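Local coordinates for adhesion and penetration protein autotransporter (Haemophilus influenzae, PDB 3SYJ) that promotes bacterial adherence to and invasion of host cells, self-associates to aggregate bacteria, and is probably a serine protease, at residues Ala755-Ala760 with Ala772-Lys777; Val793-Ala798 with Gln809-Asn814; Thr714-Gly719 with Gln734-Asn739; Ile744-Leu749 with Asn763-Leu768; Asn778-His783 with Asn797-Met802. One frame throughout, in Å; residues are numbered along the deposited sequence.

Interaction 1. Residues Ala755-Ala760 with Ala772-Lys777; sequences ATVDNA and AQFSLK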
# COMPACT_ATOMS: atom_id res chain seq x y z
N ALA A 755 -20.13 8.58 -5.78
CA ALA A 755 -19.12 9.62 -5.60
C ALA A 755 -19.02 10.48 -6.85
O ALA A 755 -19.23 10.00 -7.96
CB ALA A 755 -17.77 9.02 -5.26
N THR A 756 -18.71 11.76 -6.67
CA THR A 756 -18.62 12.69 -7.79
C THR A 756 -17.48 13.67 -7.59
O THR A 756 -17.34 14.25 -6.52
CB THR A 756 -19.91 13.49 -7.95
OG1 THR A 756 -20.99 12.61 -8.24
CG2 THR A 756 -19.77 14.51 -9.08
N VAL A 757 -16.68 13.86 -8.63
CA VAL A 757 -15.67 14.91 -8.61
C VAL A 757 -16.06 15.91 -9.67
O VAL A 757 -15.86 15.68 -10.87
CB VAL A 757 -14.25 14.36 -8.90
CG1 VAL A 757 -13.26 15.50 -9.07
CG2 VAL A 757 -13.81 13.43 -7.78
N ASP A 758 -16.64 17.03 -9.24
CA ASP A 758 -17.10 18.06 -10.16
C ASP A 758 -16.16 19.27 -10.12
O ASP A 758 -16.14 20.02 -9.15
CB ASP A 758 -18.54 18.48 -9.83
CG ASP A 758 -19.12 19.45 -10.86
OD1 ASP A 758 -18.33 20.17 -11.51
OD2 ASP A 758 -20.36 19.49 -11.00
N ASN A 759 -15.40 19.46 -11.20
CA ASN A 759 -14.45 20.55 -11.27
C ASN A 759 -13.61 20.62 -10.00
O ASN A 759 -13.54 21.66 -9.34
CB ASN A 759 -15.17 21.88 -11.51
CG ASN A 759 -14.21 23.03 -11.77
OD1 ASN A 759 -13.15 22.85 -12.38
ND2 ASN A 759 -14.58 24.22 -11.32
N ALA A 760 -12.97 19.51 -9.65
CA ALA A 760 -12.11 19.46 -8.48
C ALA A 760 -10.95 18.52 -8.73
O ALA A 760 -10.85 17.90 -9.79
CB ALA A 760 -12.90 19.02 -7.26
N ALA A 772 -22.08 0.41 -6.91
CA ALA A 772 -21.58 1.76 -6.69
C ALA A 772 -21.38 2.53 -7.99
O ALA A 772 -21.20 1.93 -9.05
CB ALA A 772 -20.28 1.71 -5.90
N GLN A 773 -21.42 3.85 -7.91
CA GLN A 773 -21.20 4.69 -9.09
C GLN A 773 -20.21 5.81 -8.81
O GLN A 773 -20.25 6.45 -7.75
CB GLN A 773 -22.52 5.28 -9.59
CG GLN A 773 -23.47 4.25 -10.17
CD GLN A 773 -24.50 4.87 -11.10
OE1 GLN A 773 -25.57 4.30 -11.32
NE2 GLN A 773 -24.18 6.03 -11.67
N PHE A 774 -19.32 6.05 -9.77
CA PHE A 774 -18.38 7.16 -9.68
C PHE A 774 -18.54 8.08 -10.87
O PHE A 774 -18.49 7.65 -12.02
CB PHE A 774 -16.93 6.66 -9.60
CG PHE A 774 -15.91 7.77 -9.62
CD1 PHE A 774 -15.78 8.63 -8.54
CD2 PHE A 774 -15.08 7.95 -10.71
CE1 PHE A 774 -14.83 9.64 -8.54
CE2 PHE A 774 -14.13 8.96 -10.73
CZ PHE A 774 -14.01 9.81 -9.64
N SER A 775 -18.70 9.37 -10.58
CA SER A 775 -18.94 10.36 -11.62
C SER A 775 -17.84 11.42 -11.62
O SER A 775 -17.50 12.00 -10.59
CB SER A 775 -20.32 10.98 -11.43
OG SER A 775 -20.73 11.67 -12.59
N LEU A 776 -17.28 11.67 -12.80
CA LEU A 776 -16.21 12.64 -12.98
C LEU A 776 -16.69 13.69 -13.96
O LEU A 776 -16.84 13.41 -15.14
CB LEU A 776 -14.98 11.94 -13.53
CG LEU A 776 -13.72 12.77 -13.74
CD1 LEU A 776 -13.25 13.36 -12.42
CD2 LEU A 776 -12.64 11.90 -14.35
N LYS A 777 -16.95 14.90 -13.46
CA LYS A 777 -17.50 15.96 -14.30
C LYS A 777 -16.57 17.15 -14.34
O LYS A 777 -16.03 17.55 -13.31
CB LYS A 777 -18.87 16.41 -13.78
CG LYS A 777 -19.77 15.28 -13.33
CD LYS A 777 -21.12 15.81 -12.85
CE LYS A 777 -21.98 14.68 -12.31
NZ LYS A 777 -23.38 15.11 -12.03
O HOH W 1 -23.24 13.42 -9.43
O HOH W 2 -22.12 17.62 -10.13
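Val-757 and Leu-776 lie side by side and point the same way into the core, CD1 of Leu-776 resting 3.8 Å from Val-757 CB. One methyl further, Val-757 crosses obliquely to Phe-774: its CG2 sits at the ring edge, 4.0 Å from CE1. Ala-755, small enough to sit beside Phe-774, meets that ring at its edge. On the opposite face stand Thr-756, Ser-775, Asp-758 and Lys-777. With CG beside the backbone N (chi1 -42°) and the chain extended beyond, Lys-777 leans across Thr-756, its CE 3.9 Å from CG2. One water joins Lys-777 NZ to Thr-756 OG1 at 2.7 Å from the hydroxyl; another, held by Asp-758 OD2, accepts a weak bond from NZ, so that water bridges two charged groups not in direct contact. Five backbone hydrogen bonds, the first given by Ala-755 N to Gln-773 O and the last by Asn-759 N to Lys-777 O, zip the strands in register. Apolar inside and polar outside, this is the stacking of successive coils in a right-handed parallel beta-helix.

Interaction 2. Residues Val793-Ala798 with Gln809-Asn814; sequences VTLENA and QNLTLN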
# COMPACT_ATOMS: atom_id res chain seq x y z
N VAL A 793 -18.94 3.70 -14.02
CA VAL A 793 -18.13 4.90 -14.01
C VAL A 793 -18.66 5.81 -15.10
O VAL A 793 -18.99 5.34 -16.19
CB VAL A 793 -16.64 4.60 -14.27
CG1 VAL A 793 -15.85 5.88 -14.42
CG2 VAL A 793 -16.07 3.75 -13.15
N THR A 794 -18.76 7.11 -14.81
CA THR A 794 -19.29 8.07 -15.77
C THR A 794 -18.41 9.32 -15.87
O THR A 794 -18.02 9.89 -14.85
CB THR A 794 -20.71 8.48 -15.39
OG1 THR A 794 -21.52 7.31 -15.21
CG2 THR A 794 -21.32 9.36 -16.46
N LEU A 795 -18.12 9.74 -17.09
CA LEU A 795 -17.38 10.97 -17.32
C LEU A 795 -18.23 11.98 -18.08
O LEU A 795 -18.90 11.62 -19.05
CB LEU A 795 -16.08 10.70 -18.08
CG LEU A 795 -14.86 10.22 -17.29
CD1 LEU A 795 -15.08 8.84 -16.71
CD2 LEU A 795 -13.61 10.22 -18.17
N GLU A 796 -18.21 13.23 -17.65
CA GLU A 796 -18.87 14.30 -18.40
C GLU A 796 -18.00 15.54 -18.46
O GLU A 796 -17.63 16.11 -17.43
CB GLU A 796 -20.22 14.66 -17.79
CG GLU A 796 -21.01 15.64 -18.65
CD GLU A 796 -22.16 16.30 -17.91
OE1 GLU A 796 -22.47 15.88 -16.77
OE2 GLU A 796 -22.75 17.25 -18.47
N ASN A 797 -17.68 15.97 -19.68
CA ASN A 797 -16.79 17.11 -19.88
C ASN A 797 -15.49 16.91 -19.13
O ASN A 797 -14.93 17.86 -18.58
CB ASN A 797 -17.47 18.40 -19.44
CG ASN A 797 -18.85 18.55 -20.03
OD1 ASN A 797 -19.80 18.93 -19.34
ND2 ASN A 797 -18.98 18.25 -21.32
N ALA A 798 -15.02 15.67 -19.11
CA ALA A 798 -13.85 15.31 -18.32
C ALA A 798 -12.75 14.66 -19.15
O ALA A 798 -13.00 14.05 -20.18
CB ALA A 798 -14.25 14.38 -17.18
N GLN A 809 -16.32 -2.03 -15.12
CA GLN A 809 -17.47 -2.76 -15.54
C GLN A 809 -18.29 -2.08 -16.61
O GLN A 809 -18.17 -2.39 -17.76
CB GLN A 809 -18.38 -2.95 -14.35
CG GLN A 809 -19.43 -3.98 -14.49
CD GLN A 809 -18.93 -5.27 -15.01
OE1 GLN A 809 -17.85 -5.72 -14.70
NE2 GLN A 809 -19.73 -5.89 -15.78
N ASN A 810 -19.09 -1.13 -16.21
CA ASN A 810 -19.73 -0.21 -17.12
C ASN A 810 -19.03 1.13 -17.09
O ASN A 810 -18.51 1.53 -16.09
CB ASN A 810 -21.21 -0.08 -16.79
CG ASN A 810 -21.90 -1.42 -16.67
OD1 ASN A 810 -21.98 -2.19 -17.60
ND2 ASN A 810 -22.42 -1.69 -15.52
N LEU A 811 -19.01 1.78 -18.24
CA LEU A 811 -18.36 3.04 -18.40
C LEU A 811 -19.17 3.86 -19.36
O LEU A 811 -19.54 3.40 -20.39
CB LEU A 811 -16.96 2.83 -18.96
CG LEU A 811 -16.18 3.99 -19.53
CD1 LEU A 811 -15.89 4.96 -18.51
CD2 LEU A 811 -14.91 3.54 -20.20
N THR A 812 -19.46 5.09 -19.01
CA THR A 812 -20.29 5.96 -19.84
C THR A 812 -19.53 7.24 -20.17
O THR A 812 -19.07 7.95 -19.28
CB THR A 812 -21.60 6.32 -19.12
OG1 THR A 812 -22.41 5.15 -18.99
CG2 THR A 812 -22.36 7.37 -19.92
N LEU A 813 -19.40 7.52 -21.46
CA LEU A 813 -18.70 8.73 -21.89
C LEU A 813 -19.68 9.76 -22.40
O LEU A 813 -20.71 9.42 -22.97
CB LEU A 813 -17.70 8.41 -23.00
CG LEU A 813 -16.51 7.57 -22.58
CD1 LEU A 813 -15.42 7.68 -23.62
CD2 LEU A 813 -16.02 8.04 -21.22
N ASN A 814 -19.35 11.03 -22.19
CA ASN A 814 -20.14 12.13 -22.70
C ASN A 814 -19.24 13.34 -22.84
O ASN A 814 -18.90 13.98 -21.84
CB ASN A 814 -21.31 12.43 -21.76
CG ASN A 814 -21.89 13.82 -21.96
OD1 ASN A 814 -21.68 14.45 -23.00
ND2 ASN A 814 -22.62 14.30 -20.96
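Val-793 and Leu-811 open the parallel pairing of 793-796 with 810-813, whose axes run 4.7 Å apart. Backbone bonds come first. Val-793 N donates to Asn-810 O, reaching it from above the carbonyl plane, while Thr-812 N gives to Val-793 O and Leu-795 N to Thr-812 O. Further along, Asn-797 N donates to Asn-814 O at 3.2 Å, where the chain turns a corner.

Apolar contacts fill the inner face. CG1 of Val-793 lies 4.2 Å from Leu-811 CD1, the two side chains crossing, and Leu-795 CB meets Leu-813 CD2 at 4.1 Å. Branched aliphatic residues suit this face, where Ile-818 covers both Leu-811 and Leu-813.

On the other face Thr-794 and Thr-812 run side by side, with Thr-794 OG1 4.0 Å from Thr-812 CB; beta-branched threonine fits an extended strand, and Thr-812 OG1 makes a weak hydrogen bond to Ser-860 OG of the next coil. At the corner that follows, Glu-796 and Asn-814 also run alongside one another, their carboxylate and amide planes only 18° apart. Both have CG anti to the backbone N (chi1 -173° and 161°), which brings Asn-814 ND2 within 3.1 Å of Glu-796 CG. Here the amide lies against the aliphatic part of the glutamate, with Glu-796 OE2 3.9 Å from Asn-814 ND2.

The cohesion therefore rests on main-chain bonds and aliphatic packing, with the polar side chains adding mainly van der Waals contact across this pair.

Interaction 3. Residues Thr714-Gly719 with Gln734-Asn739; sequences TANVKG and QFTLSN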
# COMPACT_ATOMS: atom_id res chain seq x y z
N THR A 714 -24.50 11.93 3.50
CA THR A 714 -23.91 12.72 2.43
C THR A 714 -22.75 13.54 2.97
O THR A 714 -22.80 14.03 4.10
CB THR A 714 -24.94 13.67 1.82
OG1 THR A 714 -25.97 12.90 1.18
CG2 THR A 714 -24.29 14.58 0.79
N ALA A 715 -21.69 13.67 2.18
CA ALA A 715 -20.59 14.56 2.53
C ALA A 715 -20.14 15.38 1.33
O ALA A 715 -20.15 14.91 0.19
CB ALA A 715 -19.43 13.79 3.12
N ASN A 716 -19.74 16.62 1.59
CA ASN A 716 -19.41 17.56 0.54
C ASN A 716 -18.15 18.35 0.89
O ASN A 716 -18.15 19.15 1.81
CB ASN A 716 -20.58 18.53 0.37
CG ASN A 716 -20.87 18.85 -1.08
OD1 ASN A 716 -20.08 19.53 -1.76
ND2 ASN A 716 -22.01 18.37 -1.56
N VAL A 717 -17.06 18.10 0.16
CA VAL A 717 -15.86 18.90 0.33
C VAL A 717 -15.74 19.84 -0.86
O VAL A 717 -15.62 19.39 -1.99
CB VAL A 717 -14.59 18.05 0.44
CG1 VAL A 717 -13.36 18.94 0.48
CG2 VAL A 717 -14.64 17.17 1.68
N LYS A 718 -15.78 21.14 -0.60
CA LYS A 718 -15.85 22.11 -1.68
C LYS A 718 -15.05 23.37 -1.39
O LYS A 718 -14.77 23.69 -0.24
CB LYS A 718 -17.31 22.50 -1.91
CG LYS A 718 -17.89 23.31 -0.77
CD LYS A 718 -19.40 23.33 -0.77
CE LYS A 718 -19.91 24.35 0.24
NZ LYS A 718 -21.39 24.27 0.40
N GLY A 719 -14.69 24.08 -2.45
CA GLY A 719 -14.05 25.38 -2.33
C GLY A 719 -12.73 25.36 -1.58
O GLY A 719 -11.85 24.56 -1.87
N GLN A 734 -23.56 9.31 -0.31
CA GLN A 734 -23.08 10.11 -1.45
C GLN A 734 -21.96 11.07 -1.04
O GLN A 734 -22.07 11.77 -0.03
CB GLN A 734 -24.22 10.92 -2.06
CG GLN A 734 -25.42 10.09 -2.48
CD GLN A 734 -26.33 10.85 -3.43
OE1 GLN A 734 -25.92 11.82 -4.07
NE2 GLN A 734 -27.58 10.40 -3.53
N PHE A 735 -20.90 11.12 -1.83
CA PHE A 735 -19.79 12.03 -1.57
C PHE A 735 -19.48 12.90 -2.78
O PHE A 735 -19.36 12.39 -3.89
CB PHE A 735 -18.54 11.27 -1.15
CG PHE A 735 -17.32 12.14 -1.03
CD1 PHE A 735 -17.18 13.02 0.03
CD2 PHE A 735 -16.30 12.07 -1.97
CE1 PHE A 735 -16.05 13.82 0.15
CE2 PHE A 735 -15.17 12.86 -1.86
CZ PHE A 735 -15.05 13.74 -0.80
N THR A 736 -19.34 14.20 -2.55
CA THR A 736 -19.04 15.13 -3.64
C THR A 736 -17.80 15.98 -3.35
O THR A 736 -17.69 16.61 -2.30
CB THR A 736 -20.22 16.08 -3.91
OG1 THR A 736 -21.40 15.32 -4.21
CG2 THR A 736 -19.90 16.99 -5.08
N LEU A 737 -16.87 15.98 -4.30
CA LEU A 737 -15.71 16.87 -4.25
C LEU A 737 -15.92 17.87 -5.36
O LEU A 737 -15.99 17.48 -6.53
CB LEU A 737 -14.42 16.08 -4.47
CG LEU A 737 -13.10 16.84 -4.29
CD1 LEU A 737 -12.86 17.19 -2.82
CD2 LEU A 737 -11.94 16.03 -4.83
N SER A 738 -16.03 19.15 -5.02
CA SER A 738 -16.41 20.14 -6.01
C SER A 738 -15.77 21.51 -5.84
O SER A 738 -15.00 21.75 -4.91
CB SER A 738 -17.94 20.31 -6.03
OG SER A 738 -18.38 21.01 -4.88
N ASN A 739 -16.10 22.41 -6.75
CA ASN A 739 -15.70 23.81 -6.65
C ASN A 739 -14.22 24.00 -6.36
O ASN A 739 -13.84 24.81 -5.51
CB ASN A 739 -16.57 24.52 -5.63
CG ASN A 739 -18.04 24.52 -6.02
OD1 ASN A 739 -18.45 25.28 -6.90
ND2 ASN A 739 -18.83 23.66 -5.39
O HOH W 3 -22.56 14.54 -1.69
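Val-717 meets two residues of the neighbouring coil with its branches. Val-717 CB is 3.8 Å from Leu-737 CD1. CG1, set anti to the backbone N (chi1 175°), lies alongside the same methyl, whereas CG2 turns the other way to the edge of the Phe-735 ring, 3.9 Å from CE1. A beta-branched side chain suits this place because its two methyls serve two neighbours at once. The ring's edge also receives Ala-715 CB, near CD1, and a methyl that small allows the phenyl to lie close.

On the outer face Asn-716 runs beside Thr-736, Asn-716 ND2 3.7 Å from Thr-736 CB. A water donates to Ala-715 O and bonds Thr-736 OG1 at 2.9 Å. Four sound backbone bonds join the strands, among them Ser-738 N to Val-717 O at 3.1 Å; beyond them Gly-719 N makes only weak bonds, to Ser-738 O and Asn-739 O. The chemistry thus pairs a buried aliphatic-aromatic interior with a hydrated polar exterior, and the main-chain bonding weakens at Gly-719.

Interaction 4. Residues Ile744-Leu749 with Asn763-Leu768; sequences IGNIRL and NGNVHL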
# COMPACT_ATOMS: atom_id res chain seq x y z
N ILE A 744 -6.26 14.66 -1.11
CA ILE A 744 -5.12 13.76 -1.16
C ILE A 744 -5.50 12.50 -0.41
O ILE A 744 -5.39 12.44 0.82
CB ILE A 744 -3.85 14.36 -0.53
CG1 ILE A 744 -3.67 15.81 -0.97
CG2 ILE A 744 -2.64 13.52 -0.91
CD1 ILE A 744 -3.37 15.97 -2.43
N GLY A 745 -5.98 11.51 -1.16
CA GLY A 745 -6.44 10.25 -0.60
C GLY A 745 -7.31 9.49 -1.59
O GLY A 745 -7.59 9.98 -2.68
N ASN A 746 -7.73 8.30 -1.20
CA ASN A 746 -8.52 7.45 -2.09
C ASN A 746 -10.02 7.48 -1.79
O ASN A 746 -10.44 7.88 -0.71
CB ASN A 746 -8.02 6.01 -2.02
CG ASN A 746 -6.53 5.90 -2.28
OD1 ASN A 746 -6.01 6.52 -3.20
ND2 ASN A 746 -5.84 5.13 -1.45
N ILE A 747 -10.81 7.05 -2.77
CA ILE A 747 -12.24 6.88 -2.58
C ILE A 747 -12.61 5.42 -2.80
O ILE A 747 -12.23 4.82 -3.80
CB ILE A 747 -13.05 7.73 -3.56
CG1 ILE A 747 -12.74 9.21 -3.36
CG2 ILE A 747 -14.54 7.46 -3.40
CD1 ILE A 747 -13.43 10.12 -4.35
N ARG A 748 -13.36 4.85 -1.86
CA ARG A 748 -13.72 3.45 -1.92
C ARG A 748 -15.24 3.30 -1.79
O ARG A 748 -15.80 3.56 -0.73
CB ARG A 748 -13.02 2.69 -0.79
CG ARG A 748 -13.49 1.26 -0.57
CD ARG A 748 -12.69 0.26 -1.38
NE ARG A 748 -13.07 -1.11 -1.06
CZ ARG A 748 -14.14 -1.73 -1.56
NH1 ARG A 748 -14.94 -1.10 -2.42
NH2 ARG A 748 -14.41 -2.98 -1.20
N LEU A 749 -15.90 2.90 -2.87
CA LEU A 749 -17.35 2.81 -2.87
C LEU A 749 -17.87 1.38 -2.93
O LEU A 749 -17.43 0.59 -3.76
CB LEU A 749 -17.94 3.60 -4.03
CG LEU A 749 -17.56 5.07 -4.14
CD1 LEU A 749 -16.32 5.23 -5.02
CD2 LEU A 749 -18.72 5.86 -4.73
N ASN A 763 -6.54 13.66 -6.06
CA ASN A 763 -5.21 13.10 -6.13
C ASN A 763 -5.17 11.78 -5.37
O ASN A 763 -4.75 11.71 -4.21
CB ASN A 763 -4.20 14.10 -5.55
CG ASN A 763 -2.80 13.55 -5.50
OD1 ASN A 763 -2.57 12.37 -5.77
ND2 ASN A 763 -1.84 14.40 -5.14
N GLY A 764 -5.63 10.72 -6.03
CA GLY A 764 -5.74 9.41 -5.43
C GLY A 764 -6.60 8.49 -6.28
O GLY A 764 -7.06 8.87 -7.35
N ASN A 765 -6.85 7.28 -5.78
CA ASN A 765 -7.51 6.26 -6.59
C ASN A 765 -8.96 5.96 -6.19
O ASN A 765 -9.37 6.20 -5.07
CB ASN A 765 -6.69 4.97 -6.58
CG ASN A 765 -5.22 5.23 -6.86
OD1 ASN A 765 -4.87 5.91 -7.82
ND2 ASN A 765 -4.36 4.69 -6.01
N VAL A 766 -9.71 5.42 -7.15
CA VAL A 766 -11.10 5.07 -6.93
C VAL A 766 -11.32 3.57 -7.13
O VAL A 766 -10.79 2.97 -8.07
CB VAL A 766 -12.03 5.85 -7.88
CG1 VAL A 766 -13.48 5.49 -7.62
CG2 VAL A 766 -11.81 7.35 -7.72
N HIS A 767 -12.11 2.98 -6.25
CA HIS A 767 -12.35 1.55 -6.29
C HIS A 767 -13.83 1.30 -5.98
O HIS A 767 -14.30 1.60 -4.88
CB HIS A 767 -11.42 0.86 -5.28
CG HIS A 767 -11.63 -0.61 -5.14
ND1 HIS A 767 -12.21 -1.38 -6.13
CD2 HIS A 767 -11.31 -1.47 -4.14
CE1 HIS A 767 -12.26 -2.64 -5.73
NE2 HIS A 767 -11.72 -2.72 -4.53
N LEU A 768 -14.56 0.79 -6.97
CA LEU A 768 -15.99 0.50 -6.80
C LEU A 768 -16.25 -0.99 -6.83
O LEU A 768 -15.54 -1.74 -7.49
CB LEU A 768 -16.82 1.14 -7.92
CG LEU A 768 -16.53 2.55 -8.43
CD1 LEU A 768 -15.34 2.54 -9.37
CD2 LEU A 768 -17.78 3.08 -9.12
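Arg-748 and His-767 leave the same face of the sheet, and the same first torsion, CG anti to the backbone N, keeps them side by side; a bend at chi2 of the arginine (90°) then lays its chain along the imidazole. They are neighbours on successive coils of a parallel beta-helix. His-767 CD2 sits over one face of the guanidinium, toward its rim, and 3.5 Å from Arg-748 CD. The planes stand 30° apart, so flat groups overlap without stacking squarely. His-767 ND1 has a weak hydrogen bond to Gln-786 O of the following coil, which would help to set the ring's rotation.

Inside, Leu-749 CD1 packs 3.9 Å from Val-766 CG1, and Phe-774 covers Val-766 and Leu-768. Backbone bonds Ile-747 N to Asn-765 O, His-767 N to Ile-747 O and Leu-749 N to His-767 O hold the strands parallel.

Where the chain bends ahead of them, two glycines come together: Gly-764 CA is 3.4 Å from Gly-745 O in a CA-H...O contact, an approach that a residue without a side chain permits. Gly-745 O lies too far from Asn-765 N to bond it, and a side chain takes over: Asn-746 OD1 accepts from Asn-765 N at 2.8 Å, the N-H pointing almost straight at it (174°).

Interaction 5. Residues Asn778-His783 with Asn797-Met802; sequences NSHFSH and NATWTM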
# COMPACT_ATOMS: atom_id res chain seq x y z
N ASN A 778 -16.40 17.73 -15.52
CA ASN A 778 -15.68 18.98 -15.67
C ASN A 778 -14.36 18.97 -14.92
O ASN A 778 -13.95 19.99 -14.36
CB ASN A 778 -16.54 20.14 -15.17
CG ASN A 778 -17.93 20.13 -15.78
OD1 ASN A 778 -18.89 19.67 -15.16
ND2 ASN A 778 -18.03 20.63 -17.00
N SER A 779 -13.69 17.83 -14.92
CA SER A 779 -12.44 17.69 -14.19
C SER A 779 -11.40 16.96 -15.02
O SER A 779 -11.72 16.29 -16.00
CB SER A 779 -12.66 16.91 -12.89
OG SER A 779 -13.70 17.47 -12.12
N HIS A 780 -10.15 17.10 -14.62
CA HIS A 780 -9.09 16.25 -15.13
C HIS A 780 -8.61 15.34 -14.01
O HIS A 780 -8.46 15.78 -12.87
CB HIS A 780 -7.92 17.05 -15.71
CG HIS A 780 -6.73 16.21 -16.02
ND1 HIS A 780 -6.61 15.49 -17.20
CD2 HIS A 780 -5.61 15.93 -15.30
CE1 HIS A 780 -5.47 14.83 -17.19
NE2 HIS A 780 -4.84 15.08 -16.05
N PHE A 781 -8.37 14.08 -14.35
CA PHE A 781 -7.98 13.07 -13.38
C PHE A 781 -6.88 12.21 -13.98
O PHE A 781 -6.94 11.86 -15.17
CB PHE A 781 -9.19 12.23 -13.01
CG PHE A 781 -8.91 11.15 -12.01
CD1 PHE A 781 -8.59 11.47 -10.70
CD2 PHE A 781 -9.00 9.81 -12.38
CE1 PHE A 781 -8.35 10.47 -9.78
CE2 PHE A 781 -8.75 8.81 -11.46
CZ PHE A 781 -8.43 9.14 -10.15
N SER A 782 -5.88 11.87 -13.17
CA SER A 782 -4.70 11.18 -13.67
C SER A 782 -4.30 10.00 -12.79
O SER A 782 -3.13 9.63 -12.74
CB SER A 782 -3.52 12.15 -13.77
OG SER A 782 -3.14 12.59 -12.48
N HIS A 783 -5.28 9.41 -12.11
CA HIS A 783 -5.00 8.26 -11.25
C HIS A 783 -5.83 7.02 -11.63
O HIS A 783 -6.47 6.99 -12.67
CB HIS A 783 -5.16 8.63 -9.78
CG HIS A 783 -4.16 9.64 -9.31
ND1 HIS A 783 -3.00 9.30 -8.64
CD2 HIS A 783 -4.14 10.99 -9.43
CE1 HIS A 783 -2.31 10.39 -8.37
NE2 HIS A 783 -2.98 11.43 -8.83
N ASN A 797 -17.68 15.97 -19.68
CA ASN A 797 -16.79 17.11 -19.88
C ASN A 797 -15.49 16.91 -19.13
O ASN A 797 -14.93 17.86 -18.58
CB ASN A 797 -17.47 18.40 -19.44
CG ASN A 797 -18.85 18.55 -20.03
OD1 ASN A 797 -19.80 18.93 -19.34
ND2 ASN A 797 -18.98 18.25 -21.32
N ALA A 798 -15.02 15.67 -19.11
CA ALA A 798 -13.85 15.31 -18.32
C ALA A 798 -12.75 14.66 -19.15
O ALA A 798 -13.00 14.05 -20.18
CB ALA A 798 -14.25 14.38 -17.18
N THR A 799 -11.52 14.79 -18.68
CA THR A 799 -10.41 14.06 -19.26
C THR A 799 -9.81 13.15 -18.19
O THR A 799 -9.73 13.53 -17.02
CB THR A 799 -9.32 15.00 -19.82
OG1 THR A 799 -8.79 15.81 -18.77
CG2 THR A 799 -9.89 15.89 -20.91
N TRP A 800 -9.42 11.95 -18.60
CA TRP A 800 -8.80 11.00 -17.69
C TRP A 800 -7.55 10.40 -18.31
O TRP A 800 -7.61 9.80 -19.39
CB TRP A 800 -9.79 9.89 -17.33
CG TRP A 800 -9.21 8.81 -16.49
CD1 TRP A 800 -8.19 8.92 -15.59
CD2 TRP A 800 -9.64 7.44 -16.45
NE1 TRP A 800 -7.95 7.70 -15.00
CE2 TRP A 800 -8.82 6.78 -15.50
CE3 TRP A 800 -10.63 6.71 -17.11
CZ2 TRP A 800 -8.97 5.42 -15.21
CZ3 TRP A 800 -10.77 5.36 -16.83
CH2 TRP A 800 -9.94 4.73 -15.88
N THR A 801 -6.41 10.58 -17.65
CA THR A 801 -5.16 9.97 -18.10
C THR A 801 -4.81 8.75 -17.25
O THR A 801 -4.32 8.86 -16.13
CB THR A 801 -3.99 10.97 -18.08
OG1 THR A 801 -4.21 11.97 -19.07
CG2 THR A 801 -2.68 10.26 -18.38
N MET A 802 -5.09 7.57 -17.81
CA MET A 802 -4.85 6.30 -17.14
C MET A 802 -3.37 6.13 -16.82
O MET A 802 -2.52 6.43 -17.66
CB MET A 802 -5.31 5.17 -18.05
CG MET A 802 -5.90 3.97 -17.35
SD MET A 802 -6.57 2.83 -18.56
CE MET A 802 -7.52 3.97 -19.56
O HOH W 4 -1.57 9.20 -15.22
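Phe-781 and Trp-800 make the tight part of this contact. They lie side by side in the core, both with CG anti to the backbone N, and Phe-781 CD2 comes within 3.4 Å of Trp-800 CD1. Their rings are oblique to each other, planes 36° apart. In the plane of the indole, NE1 donates to His-783 O at 2.9 Å, a nearly straight bond that satisfies the polar atom of an otherwise apolar ring and fixes its rotation. The backbone N of His-783 stands over the centre of one face of Phe-781. Tryptophan suits the site: its pyrrole edge (CD1, NE1) packs on Phe-781 while the N-H holds His-783 O, and Ile-818 also packs on the ring.

The other face is more open and polar. His-780 crosses Thr-799 and bonds it through ND1 to OG1 at 2.7 Å, with the hydroxyl at the ring's edge; either could donate. A water gives hydrogen bonds to both Ser-782 O and Thr-801 O, linking the two segments past the last direct backbone bond, Thr-801 N to Phe-781 O. At the other end Asn-778 ND2 makes only a weak, bent bond to Asn-797 OD1, 3.4 Å long, their amide planes 43° apart.

Directional bonds thus secure both faces near the strands, an indole N-H within and an imidazole-hydroxyl pair without, while the asparagine end is held more loosely.

How the interactions relate
The five contacts join successive coils of the passenger domain's beta-helix. Interactions 3, 1 and 2 follow one another along a single face: Asp-758 N probably bonds Leu-737 O (2.8 Å), and Leu-776 N likewise Thr-794 O (2.8 Å). Interaction 4, on another face, is interleaved in sequence with interaction 1, and Leu-749 and Leu-768 pack on Ala-755 and Phe-774 of interaction 1 from the adjoining face. Interaction 5 occupies the stretch after the strands of interactions 1 and 2, sharing Asn-797 and Ala-798 with the latter; its Ser-779 OG bonds Val-757 O. Interactions 2 and 3 are farthest apart, centres about 19 Å. All five lie away from the probable catalytic Ser-218 in the protease domain.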